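Long-range contacts in (R)-specific secondary-alkylsulfatase (PDB 4AXH), which hydrolyses (R)-secondary-alkyl sulfates enantioselectively with strict inversion of configuration, giving (S)-alcohols and sulfate, as a zinc-dependent homodimeric type III sulfatase: residues S31-K35 with L528-V532; V204-S208 with L282-L288; E291-N297 with T308-A312. One frame throughout, in Å; residues are numbered along the deposited sequence.

Contact 1. Residues S31-K35 with L528-V532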
ATOM      1  N   SER A  31     -20.340 -23.477 -27.044  1.00 71.72           N
ATOM      2  CA  SER A  31     -21.122 -22.309 -27.516  1.00 70.94           C
ATOM      3  C   SER A  31     -20.572 -20.977 -26.969  1.00 76.78           C
ATOM      4  O   SER A  31     -20.092 -20.909 -25.829  1.00 77.30           O
ATOM      5  CB  SER A  31     -22.610 -22.462 -27.183  1.00 71.52           C
ATOM      6  OG  SER A  31     -23.374 -21.281 -27.390  1.00 70.51           O
ATOM      7  N   LEU A  32     -20.671 -19.921 -27.782  1.00 72.79           N
ATOM      8  CA  LEU A  32     -20.138 -18.589 -27.476  1.00 71.81           C
ATOM      9  C   LEU A  32     -21.210 -17.531 -27.169  1.00 74.52           C
ATOM     10  O   LEU A  32     -20.874 -16.381 -26.890  1.00 74.64           O
ATOM     11  CB  LEU A  32     -19.269 -18.146 -28.660  1.00 71.47           C
ATOM     12  CG  LEU A  32     -17.765 -18.139 -28.446  1.00 76.06           C
ATOM     13  CD1 LEU A  32     -17.188 -19.554 -28.334  1.00 76.19           C
ATOM     14  CD2 LEU A  32     -17.096 -17.424 -29.589  1.00 79.06           C
ATOM     15  N   ASP A  33     -22.489 -17.910 -27.233  1.00 69.86           N
ATOM     16  CA  ASP A  33     -23.607 -16.994 -27.001  1.00 69.62           C
ATOM     17  C   ASP A  33     -23.825 -16.744 -25.498  1.00 70.14           C
ATOM     18  O   ASP A  33     -23.457 -17.586 -24.679  1.00 68.96           O
ATOM     19  CB  ASP A  33     -24.898 -17.535 -27.663  1.00 72.62           C
ATOM     20  CG  ASP A  33     -24.700 -18.215 -29.020  1.00 89.79           C
ATOM     21  OD1 ASP A  33     -24.210 -19.379 -29.040  1.00 96.93           O
ATOM     22  OD2 ASP A  33     -25.053 -17.594 -30.060  1.00 90.39           O
ATOM     23  N   SER A  34     -24.423 -15.582 -25.141  1.00 64.82           N
ATOM     24  CA  SER A  34     -24.724 -15.199 -23.753  1.00 63.03           C
ATOM     25  C   SER A  34     -25.806 -16.120 -23.127  1.00 63.53           C
ATOM     26  O   SER A  34     -27.016 -15.901 -23.295  1.00 62.02           O
ATOM     27  CB  SER A  34     -25.123 -13.728 -23.666  1.00 66.69           C
ATOM     28  OG  SER A  34     -25.403 -13.337 -22.329  1.00 77.11           O
ATOM     29  N   LYS A  35     -25.339 -17.160 -22.411  1.00 58.26           N
ATOM     30  CA  LYS A  35     -26.163 -18.177 -21.738  1.00 56.88           C
ATOM     31  C   LYS A  35     -27.126 -17.542 -20.717  1.00 60.11           C
ATOM     32  O   LYS A  35     -26.735 -16.570 -20.064  1.00 61.08           O
ATOM     33  CB  LYS A  35     -25.276 -19.212 -21.042  1.00 57.91           C
ATOM     34  CG  LYS A  35     -24.102 -19.688 -21.888  1.00 66.10           C
ATOM     35  CD  LYS A  35     -24.447 -20.870 -22.805  1.00 62.01           C
ATOM     36  CE  LYS A  35     -24.051 -20.668 -24.248  1.00 40.94           C
ATOM     37  NZ  LYS A  35     -22.585 -20.472 -24.402  1.00 53.03           N
ATOM     38  N   LEU A 528     -13.027 -13.552 -23.419  1.00 47.30           N
ATOM     39  CA  LEU A 528     -12.688 -14.982 -23.429  1.00 45.63           C
ATOM     40  C   LEU A 528     -13.301 -15.604 -24.658  1.00 53.21           C
ATOM     41  O   LEU A 528     -12.674 -16.424 -25.317  1.00 54.86           O
ATOM     42  CB  LEU A 528     -13.231 -15.681 -22.182  1.00 44.04           C
ATOM     43  CG  LEU A 528     -12.329 -15.664 -20.974  1.00 45.88           C
ATOM     44  CD1 LEU A 528     -13.119 -15.995 -19.714  1.00 45.26           C
ATOM     45  CD2 LEU A 528     -11.095 -16.591 -21.165  1.00 42.68           C
ATOM     46  N   ARG A 529     -14.521 -15.173 -24.981  1.00 50.15           N
ATOM     47  CA  ARG A 529     -15.275 -15.618 -26.127  1.00 50.34           C
ATOM     48  C   ARG A 529     -14.724 -15.027 -27.429  1.00 61.40           C
ATOM     49  O   ARG A 529     -14.556 -15.756 -28.405  1.00 63.17           O
ATOM     50  CB  ARG A 529     -16.752 -15.244 -25.953  1.00 44.77           C
ATOM     51  CG  ARG A 529     -17.482 -16.171 -24.998  1.00 46.18           C
ATOM     52  CD  ARG A 529     -18.751 -15.547 -24.474  1.00 52.51           C
ATOM     53  NE  ARG A 529     -19.421 -16.440 -23.528  1.00 61.64           N
ATOM     54  CZ  ARG A 529     -20.534 -16.139 -22.867  1.00 67.81           C
ATOM     55  NH1 ARG A 529     -21.118 -14.956 -23.041  1.00 53.74           N
ATOM     56  NH2 ARG A 529     -21.070 -17.014 -22.028  1.00 47.37           N
ATOM     57  N   HIS A 530     -14.436 -13.718 -27.443  1.00 60.45           N
ATOM     58  CA  HIS A 530     -13.997 -13.011 -28.639  1.00 61.38           C
ATOM     59  C   HIS A 530     -12.577 -12.458 -28.524  1.00 70.06           C
ATOM     60  O   HIS A 530     -11.642 -13.085 -29.026  1.00 71.03           O
ATOM     61  CB  HIS A 530     -15.049 -11.960 -29.054  1.00 62.14           C
ATOM     62  CG  HIS A 530     -16.458 -12.487 -28.980  1.00 66.23           C
ATOM     63  ND1 HIS A 530     -16.977 -13.313 -29.969  1.00 68.70           N
ATOM     64  CD2 HIS A 530     -17.383 -12.357 -28.000  1.00 68.52           C
ATOM     65  CE1 HIS A 530     -18.206 -13.622 -29.579  1.00 68.17           C
ATOM     66  NE2 HIS A 530     -18.495 -13.076 -28.399  1.00 68.47           N
ATOM     67  N   GLY A 531     -12.410 -11.343 -27.827  1.00 68.78           N
ATOM     68  CA  GLY A 531     -11.106 -10.718 -27.641  1.00 69.44           C
ATOM     69  C   GLY A 531     -11.199  -9.215 -27.515  1.00 77.49           C
ATOM     70  O   GLY A 531     -12.295  -8.669 -27.360  1.00 76.26           O
ATOM     71  N   VAL A 532     -10.049  -8.544 -27.591  1.00 79.47           N
ATOM     72  CA  VAL A 532      -9.944  -7.091 -27.440  1.00 82.49           C
ATOM     73  C   VAL A 532     -10.233  -6.288 -28.747  1.00 95.49           C
ATOM     74  O   VAL A 532      -9.594  -6.563 -29.764  1.00 94.41           O
ATOM     75  CB  VAL A 532      -8.655  -6.685 -26.652  1.00 85.72           C
ATOM     76  CG1 VAL A 532      -7.373  -7.203 -27.300  1.00 85.56           C
ATOM     77  CG2 VAL A 532      -8.572  -5.187 -26.416  1.00 85.46           C
TER
HETATM   78  O   HOH W   1     -19.736 -18.999 -24.258  1.00 57.82           O

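Contact 2. Residues V204-S208 with L282-L288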
ATOM      1  N   VAL A 204     -12.427  30.041  -8.136  1.00 38.25           N
ATOM      2  CA  VAL A 204     -12.346  28.588  -8.225  1.00 36.38           C
ATOM      3  C   VAL A 204     -11.599  27.988  -7.003  1.00 41.12           C
ATOM      4  O   VAL A 204     -10.374  28.081  -6.903  1.00 42.07           O
ATOM      5  CB  VAL A 204     -11.811  28.119  -9.606  1.00 38.31           C
ATOM      6  CG1 VAL A 204     -11.629  26.613  -9.649  1.00 38.59           C
ATOM      7  CG2 VAL A 204     -12.755  28.536 -10.707  1.00 37.32           C
ATOM      8  N   PHE A 205     -12.358  27.383  -6.077  1.00 35.98           N
ATOM      9  CA  PHE A 205     -11.842  26.796  -4.830  1.00 34.42           C
ATOM     10  C   PHE A 205     -11.497  25.333  -4.993  1.00 35.63           C
ATOM     11  O   PHE A 205     -12.185  24.618  -5.723  1.00 32.88           O
ATOM     12  CB  PHE A 205     -12.850  26.955  -3.686  1.00 35.87           C
ATOM     13  CG  PHE A 205     -13.394  28.351  -3.497  1.00 36.48           C
ATOM     14  CD1 PHE A 205     -14.489  28.790  -4.225  1.00 37.29           C
ATOM     15  CD2 PHE A 205     -12.826  29.213  -2.572  1.00 39.67           C
ATOM     16  CE1 PHE A 205     -14.993  30.081  -4.052  1.00 40.04           C
ATOM     17  CE2 PHE A 205     -13.324  30.504  -2.400  1.00 40.16           C
ATOM     18  CZ  PHE A 205     -14.411  30.928  -3.135  1.00 38.62           C
ATOM     19  N   ALA A 206     -10.435  24.883  -4.286  1.00 32.16           N
ATOM     20  CA  ALA A 206      -9.942  23.509  -4.311  1.00 31.32           C
ATOM     21  C   ALA A 206      -9.136  23.174  -3.063  1.00 34.70           C
ATOM     22  O   ALA A 206      -8.465  24.053  -2.540  1.00 31.51           O
ATOM     23  CB  ALA A 206      -9.099  23.251  -5.567  1.00 31.89           C
ATOM     24  N   PRO A 207      -9.162  21.897  -2.575  1.00 34.37           N
ATOM     25  CA  PRO A 207      -8.378  21.557  -1.371  1.00 33.88           C
ATOM     26  C   PRO A 207      -6.878  21.562  -1.634  1.00 39.27           C
ATOM     27  O   PRO A 207      -6.458  21.460  -2.785  1.00 40.24           O
ATOM     28  CB  PRO A 207      -8.880  20.163  -1.008  1.00 35.98           C
ATOM     29  CG  PRO A 207      -9.405  19.605  -2.260  1.00 40.41           C
ATOM     30  CD  PRO A 207      -9.949  20.737  -3.049  1.00 35.22           C
ATOM     31  N   SER A 208      -6.074  21.703  -0.564  1.00 36.10           N
ATOM     32  CA  SER A 208      -4.618  21.713  -0.578  1.00 35.35           C
ATOM     33  C   SER A 208      -4.055  20.570  -1.424  1.00 40.46           C
ATOM     34  O   SER A 208      -4.496  19.411  -1.277  1.00 41.14           O
ATOM     35  CB  SER A 208      -4.107  21.582   0.858  1.00 39.26           C
ATOM     36  OG  SER A 208      -2.701  21.401   0.949  1.00 44.53           O
ATOM     37  N   LEU A 282     -19.773  29.435   2.732  1.00 43.19           N
ATOM     38  CA  LEU A 282     -19.158  28.134   2.500  1.00 40.51           C
ATOM     39  C   LEU A 282     -18.149  27.882   3.584  1.00 42.84           C
ATOM     40  O   LEU A 282     -17.263  28.706   3.792  1.00 42.95           O
ATOM     41  CB  LEU A 282     -18.423  28.083   1.137  1.00 39.78           C
ATOM     42  CG  LEU A 282     -19.105  28.695  -0.087  1.00 43.40           C
ATOM     43  CD1 LEU A 282     -18.099  29.056  -1.140  1.00 42.11           C
ATOM     44  CD2 LEU A 282     -20.134  27.764  -0.652  1.00 46.63           C
ATOM     45  N   GLU A 283     -18.288  26.747   4.279  1.00 38.24           N
ATOM     46  CA  GLU A 283     -17.335  26.241   5.258  1.00 36.28           C
ATOM     47  C   GLU A 283     -16.825  24.949   4.615  1.00 38.32           C
ATOM     48  O   GLU A 283     -17.617  24.069   4.239  1.00 38.52           O
ATOM     49  CB  GLU A 283     -17.982  25.962   6.626  1.00 37.10           C
ATOM     50  CG  GLU A 283     -16.970  25.601   7.713  1.00 48.89           C
ATOM     51  CD  GLU A 283     -17.437  25.564   9.164  1.00 72.37           C
ATOM     52  OE1 GLU A 283     -18.575  26.008   9.442  1.00 59.24           O
ATOM     53  OE2 GLU A 283     -16.657  25.105  10.029  1.00 76.80           O
ATOM     54  N   PHE A 284     -15.522  24.891   4.414  1.00 30.47           N
ATOM     55  CA  PHE A 284     -14.803  23.766   3.846  1.00 27.69           C
ATOM     56  C   PHE A 284     -14.076  23.021   4.954  1.00 31.16           C
ATOM     57  O   PHE A 284     -13.464  23.649   5.823  1.00 28.24           O
ATOM     58  CB  PHE A 284     -13.770  24.283   2.826  1.00 29.19           C
ATOM     59  CG  PHE A 284     -14.302  25.173   1.702  1.00 31.13           C
ATOM     60  CD1 PHE A 284     -15.017  24.629   0.637  1.00 33.58           C
ATOM     61  CD2 PHE A 284     -14.024  26.535   1.679  1.00 35.25           C
ATOM     62  CE1 PHE A 284     -15.486  25.430  -0.399  1.00 35.86           C
ATOM     63  CE2 PHE A 284     -14.481  27.343   0.630  1.00 39.42           C
ATOM     64  CZ  PHE A 284     -15.228  26.787  -0.395  1.00 38.07           C
ATOM     65  N   GLN A 285     -14.131  21.682   4.925  1.00 31.38           N
ATOM     66  CA  GLN A 285     -13.436  20.806   5.875  1.00 31.91           C
ATOM     67  C   GLN A 285     -12.464  19.918   5.103  1.00 37.77           C
ATOM     68  O   GLN A 285     -12.918  19.056   4.358  1.00 39.96           O
ATOM     69  CB  GLN A 285     -14.429  19.932   6.658  1.00 33.28           C
ATOM     70  CG  GLN A 285     -13.744  18.840   7.515  1.00 43.30           C
ATOM     71  CD  GLN A 285     -14.618  17.672   7.922  1.00 65.39           C
ATOM     72  OE1 GLN A 285     -15.741  17.473   7.415  1.00 53.06           O
ATOM     73  NE2 GLN A 285     -14.079  16.855   8.833  1.00 64.15           N
ATOM     74  N   LEU A 286     -11.148  20.114   5.283  1.00 32.04           N
ATOM     75  CA  LEU A 286     -10.166  19.299   4.589  1.00 31.55           C
ATOM     76  C   LEU A 286     -10.237  17.833   5.023  1.00 35.30           C
ATOM     77  O   LEU A 286     -10.097  17.546   6.207  1.00 36.73           O
ATOM     78  CB  LEU A 286      -8.741  19.836   4.845  1.00 31.99           C
ATOM     79  CG  LEU A 286      -8.238  21.052   4.044  1.00 37.14           C
ATOM     80  CD1 LEU A 286      -6.813  21.407   4.474  1.00 38.27           C
ATOM     81  CD2 LEU A 286      -8.192  20.767   2.574  1.00 38.13           C
ATOM     82  N   THR A 287     -10.447  16.912   4.070  1.00 31.81           N
ATOM     83  CA  THR A 287     -10.469  15.452   4.321  1.00 30.55           C
ATOM     84  C   THR A 287      -9.354  14.777   3.532  1.00 34.10           C
ATOM     85  O   THR A 287      -9.575  13.760   2.878  1.00 35.01           O
ATOM     86  CB  THR A 287     -11.845  14.840   4.051  1.00 29.22           C
ATOM     87  OG1 THR A 287     -12.154  15.048   2.695  1.00 31.60           O
ATOM     88  CG2 THR A 287     -12.936  15.420   4.911  1.00 25.03           C
ATOM     89  N   LEU A 288      -8.145  15.350   3.603  1.00 31.66           N
ATOM     90  CA  LEU A 288      -6.974  14.873   2.851  1.00 31.68           C
ATOM     91  C   LEU A 288      -6.541  13.450   3.105  1.00 37.05           C
ATOM     92  O   LEU A 288      -6.279  13.065   4.253  1.00 34.19           O
ATOM     93  CB  LEU A 288      -5.766  15.827   2.954  1.00 31.29           C
ATOM     94  CG  LEU A 288      -6.017  17.352   2.762  1.00 34.49           C
ATOM     95  CD1 LEU A 288      -4.739  18.129   2.994  1.00 34.33           C
ATOM     96  CD2 LEU A 288      -6.589  17.682   1.377  1.00 33.81           C
TER

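Contact 3. Residues E291-N297 with T308-A312. With ZN (zinc ion), chain D; ZN (zinc ion), chain C.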
ATOM      1  N   GLU A 291     -10.960   9.366   0.484  1.00 28.05           N
ATOM      2  CA  GLU A 291     -11.378   8.907  -0.839  1.00 26.41           C
ATOM      3  C   GLU A 291     -10.427   9.455  -1.966  1.00 32.01           C
ATOM      4  O   GLU A 291     -10.287   8.818  -3.010  1.00 30.90           O
ATOM      5  CB  GLU A 291     -12.845   9.318  -1.078  1.00 26.80           C
ATOM      6  CG  GLU A 291     -13.439   8.768  -2.361  1.00 26.73           C
ATOM      7  CD  GLU A 291     -13.336   9.719  -3.531  1.00 25.09           C
ATOM      8  OE1 GLU A 291     -13.022  10.909  -3.298  1.00 37.61           O
ATOM      9  OE2 GLU A 291     -13.641   9.296  -4.668  1.00 29.86           O
ATOM     10  N   ALA A 292      -9.813  10.646  -1.756  1.00 29.04           N
ATOM     11  CA  ALA A 292      -8.888  11.277  -2.690  1.00 29.74           C
ATOM     12  C   ALA A 292      -7.768  11.962  -1.927  1.00 38.90           C
ATOM     13  O   ALA A 292      -8.007  12.422  -0.810  1.00 38.47           O
ATOM     14  CB  ALA A 292      -9.607  12.294  -3.563  1.00 30.25           C
ATOM     15  N   PRO A 293      -6.541  12.072  -2.504  1.00 40.00           N
ATOM     16  CA  PRO A 293      -5.420  12.741  -1.793  1.00 39.84           C
ATOM     17  C   PRO A 293      -5.674  14.210  -1.455  1.00 43.20           C
ATOM     18  O   PRO A 293      -5.342  14.658  -0.349  1.00 43.50           O
ATOM     19  CB  PRO A 293      -4.241  12.576  -2.745  1.00 41.60           C
ATOM     20  CG  PRO A 293      -4.603  11.381  -3.569  1.00 47.05           C
ATOM     21  CD  PRO A 293      -6.079  11.540  -3.799  1.00 42.34           C
ATOM     22  N   SER A 294      -6.277  14.949  -2.398  1.00 37.21           N
ATOM     23  CA  SER A 294      -6.661  16.352  -2.229  1.00 35.01           C
ATOM     24  C   SER A 294      -8.165  16.261  -2.191  1.00 36.23           C
ATOM     25  O   SER A 294      -8.780  15.873  -3.187  1.00 35.51           O
ATOM     26  CB  SER A 294      -6.167  17.195  -3.407  1.00 36.48           C
ATOM     27  OG  SER A 294      -6.299  18.562  -3.078  1.00 41.10           O
ATOM     28  N   ASP A 295      -8.752  16.496  -1.012  1.00 32.71           N
ATOM     29  CA  ASP A 295     -10.180  16.256  -0.758  1.00 31.52           C
ATOM     30  C   ASP A 295     -10.745  17.136   0.351  1.00 34.03           C
ATOM     31  O   ASP A 295     -10.024  17.543   1.253  1.00 32.30           O
ATOM     32  CB  ASP A 295     -10.308  14.763  -0.348  1.00 32.01           C
ATOM     33  CG  ASP A 295     -11.671  14.137  -0.252  1.00 34.39           C
ATOM     34  OD1 ASP A 295     -12.614  14.644  -0.910  1.00 33.81           O
ATOM     35  OD2 ASP A 295     -11.790  13.122   0.451  1.00 39.63           O
ATOM     36  N   MET A 296     -12.063  17.368   0.317  1.00 30.42           N
ATOM     37  CA  MET A 296     -12.752  18.172   1.315  1.00 28.77           C
ATOM     38  C   MET A 296     -14.260  18.043   1.264  1.00 32.21           C
ATOM     39  O   MET A 296     -14.820  17.679   0.234  1.00 30.94           O
ATOM     40  CB  MET A 296     -12.339  19.667   1.232  1.00 30.37           C
ATOM     41  CG  MET A 296     -12.855  20.405   0.023  1.00 32.92           C
ATOM     42  SD  MET A 296     -12.025  21.975  -0.122  1.00 36.89           S
ATOM     43  CE  MET A 296     -12.902  22.696  -1.532  1.00 33.56           C
ATOM     44  N   ASN A 297     -14.919  18.414   2.374  1.00 30.91           N
ATOM     45  CA  ASN A 297     -16.383  18.469   2.484  1.00 31.12           C
ATOM     46  C   ASN A 297     -16.774  19.955   2.478  1.00 34.48           C
ATOM     47  O   ASN A 297     -15.953  20.825   2.754  1.00 33.53           O
ATOM     48  CB  ASN A 297     -16.880  17.796   3.774  1.00 32.44           C
ATOM     49  CG  ASN A 297     -16.607  16.322   3.873  1.00 45.76           C
ATOM     50  OD1 ASN A 297     -16.725  15.572   2.898  1.00 51.51           O
ATOM     51  ND2 ASN A 297     -16.292  15.865   5.073  1.00 27.33           N
ATOM     52  N   THR A 308     -20.641  16.057   1.326  1.00 31.50           N
ATOM     53  CA  THR A 308     -19.529  15.163   1.662  1.00 30.20           C
ATOM     54  C   THR A 308     -18.720  14.675   0.478  1.00 33.61           C
ATOM     55  O   THR A 308     -18.038  13.648   0.606  1.00 34.37           O
ATOM     56  CB  THR A 308     -20.058  13.967   2.437  1.00 34.90           C
ATOM     57  OG1 THR A 308     -20.884  13.192   1.565  1.00 37.91           O
ATOM     58  CG2 THR A 308     -20.833  14.375   3.666  1.00 28.53           C
ATOM     59  N   ALA A 309     -18.800  15.380  -0.684  1.00 27.01           N
ATOM     60  CA  ALA A 309     -18.088  15.000  -1.903  1.00 24.50           C
ATOM     61  C   ALA A 309     -18.362  13.492  -2.163  1.00 27.74           C
ATOM     62  O   ALA A 309     -19.540  13.111  -2.226  1.00 27.11           O
ATOM     63  CB  ALA A 309     -16.588  15.279  -1.740  1.00 24.49           C
ATOM     64  N   ASP A 310     -17.293  12.647  -2.247  1.00 24.07           N
ATOM     65  CA  ASP A 310     -17.348  11.175  -2.419  1.00 23.96           C
ATOM     66  C   ASP A 310     -16.893  10.434  -1.143  1.00 30.85           C
ATOM     67  O   ASP A 310     -16.585   9.223  -1.198  1.00 28.06           O
ATOM     68  CB  ASP A 310     -16.440  10.718  -3.562  1.00 24.60           C
ATOM     69  CG  ASP A 310     -16.721  11.314  -4.910  1.00 27.20           C
ATOM     70  OD1 ASP A 310     -17.658  12.149  -5.012  1.00 28.50           O
ATOM     71  OD2 ASP A 310     -16.005  10.946  -5.876  1.00 24.48           O
ATOM     72  N   ASN A 311     -16.836  11.181  -0.001  1.00 29.50           N
ATOM     73  CA  ASN A 311     -16.393  10.658   1.274  1.00 29.27           C
ATOM     74  C   ASN A 311     -17.343   9.688   1.953  1.00 31.92           C
ATOM     75  O   ASN A 311     -16.897   8.894   2.798  1.00 31.63           O
ATOM     76  CB  ASN A 311     -16.014  11.800   2.195  1.00 29.87           C
ATOM     77  CG  ASN A 311     -14.906  12.600   1.611  1.00 46.09           C
ATOM     78  OD1 ASN A 311     -13.895  12.049   1.160  1.00 40.60           O
ATOM     79  ND2 ASN A 311     -15.122  13.897   1.513  1.00 40.29           N
ATOM     80  N   ALA A 312     -18.641   9.754   1.620  1.00 26.95           N
ATOM     81  CA  ALA A 312     -19.607   8.868   2.241  1.00 26.66           C
ATOM     82  C   ALA A 312     -20.776   8.610   1.309  1.00 28.73           C
ATOM     83  O   ALA A 312     -21.900   9.001   1.617  1.00 29.38           O
ATOM     84  CB  ALA A 312     -20.081   9.462   3.566  1.00 27.57           C
TER
HETATM   85 ZN    ZN D 701     -13.839  10.871  -6.140  1.00 39.46          ZN
HETATM   86 ZN    ZN C 700     -16.599  11.035  -7.937  1.00 33.36          ZN
HETATM   87  O   HOH W   2     -14.608  10.340  -8.007  1.00 31.68           O

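Contact 1. Residues S31-K35 with L528-V532
Arg529, at the C-terminal end of helix 515-529, stretches along the backbone of Leu32 and Asp33 in the N-terminal loop 31-35. The two side chains of Leu32 and Arg529 run past each other in opposite senses. Arg529 CB starts the contact 4.0 Å from Leu32 CG, and its CG lies against the same Leu32 atom. Farther out, Arg529 CD comes 3.3 Å from Leu32 O. Arg529 NE makes a weak bond, 2.7 Å long, to a water oxygen; this water also lies close to Ser31 O and probably links the arginine to the start of the loop. An extended chain from CG to NE (chi3 -178°) carries the guanidinium on beyond Leu32. There Asp33 O lies over one face, 3.6 Å from Arg529 NH2 and displaced toward the rim. Arg529 NH1 ends 3.7 Å from Ser34 CA, while NH2 approaches Lys35 CG.

Leu32 returns the contact at the other end: its CD2 lies 3.3 Å from Arg529 O and 4.0 Å from His530 CE1, just ahead of Gly531, where the chain leaves helical geometry with positive phi. The Lys35 chain curls back so that its NZ bonds weakly to Ser31 O and Asp33 O, and NZ also approaches Arg529 NH2.

Both cations meet acids of helix 495-511: Arg529 pairs with Glu506 and Asp503, and Lys35 also with Asp503. With no direct hydrogen bond between the segments, the N-terminal loop is held to the dimerisation region by van der Waals packing along the arginine, a probable water bridge and these acids, which probably offset the two neighbouring positive charges.

Contact 2. Residues V204-S208 with L282-L288
Pro207 and Leu286 mark the nearest backbone approach between strand 204-207 and strand 282-286, with 6.6 Å from Pro207 CA to Leu286 CA. The strand axes come within 8.8 Å and their N-to-C directions differ by 28°. This spacing is too wide for backbone pairing, and no hydrogen bond crosses. The strands belong to different sheets that pack face to face, the two layers at the heart of the αββα sandwich of the metallo-β-lactamase fold.

Phe205 and Phe284 fill the gap between the layers at one end. Their ring centroids are 5.5 Å apart and the planes meet at 35°, an oblique pairing. Phe284 CZ lies over one face of Phe205, 3.9 Å from Phe205 CG. With its CG anti to the carbonyl carbon (chi1 -55°), Phe284 leans across the gap and presents that far corner of its ring to its partner. Leu282 touches the Phe205 ring more loosely, its CD1 being 4.4 Å from Phe205 CE1.

At the other end Pro207 CB is shared by two leucines, lying 3.7 Å from Leu286 CD2 and 4.1 Å from Leu288 CD2. Pro207 also comes about 5 Å from the zinc ligand His179, measured between side chains. The second leucine spreads its branches over the next residue: Leu288 CD1 packs on Ser208 CB, while CD2 faces Ser208 O. The polar atoms of Ser208 bond outside this pair of segments, its hydroxyl to Glu269 and its carbonyl O to Ser294, and the leucines meet this residue by packing alone.

Strand 203-207 is flanked in its own sheet by strands 172-176 and 266-268, and Phe284 also packs on Val176 of the former. Strand 280-286 neighbours strand 296-300, while Gln285 packs on helix 330-344.

Contact 3. Residues E291-N297 with T308-A312
Asn311 and Asn297 approach from opposite directions with their amide planes turned 76° apart. Asn311 ND2 donates to Asn297 OD1 at 2.7 Å, arriving above the carbonyl plane instead of along a lone pair. Asp295 also comes in from the opposite direction to Asn311, its carboxylate 48° from the amide plane and its OD2 on the OD1 end of that amide. Asn297 ND2 bonds to Gln285 OE1, and the other end of the same amide, Asn297 OD1, is turned toward Asn311.

Asn311 closes a type II' β turn beginning at Thr308, with Asn311 N bonded to Thr308 O at 2.8 Å. Ala309, inside the turn, rests its CB 3.6 Å from Met296 O. This turn carries Asp310 into the dinuclear zinc centre of the metallo-β-lactamase fold. There the side chains of Glu291 and Asp310 cross at a slant, with their carboxylate planes 66° apart. Glu291, bent at chi2, brings OE2 to 2.2 Å from the zinc ion of chain D. Asp310 OD2 bridges both metals, 2.2 Å from that same ion and 2.1 Å from the zinc ion of chain C. A water spans the pair as well. His179 and His181 complete the first site; Asp183, His184 and His355 complete the second.

How the contacts relate
Contact 1 is a surface contact joining the N-terminal loop to the dimerisation region, about 39 Å from contact 3 and 47 Å from contact 2, measured between centres, and on the opposite side of the chain's centre. Contacts 2 and 3 share the metallo-β-lactamase domain, their centres about 9 Å apart, and meet where strands 280-286 and 296-300 lie side by side: Gln285 O probably accepts from Asn297 N, and Ser294 OG bonds to Ser208 O. Chemistry follows position. Contact 2, partly buried between the sheets, is mainly hydrocarbon; contact 3, fully buried, is built of amides, carboxylates and metal; contact 1 relies on an arginine with charged partners and water.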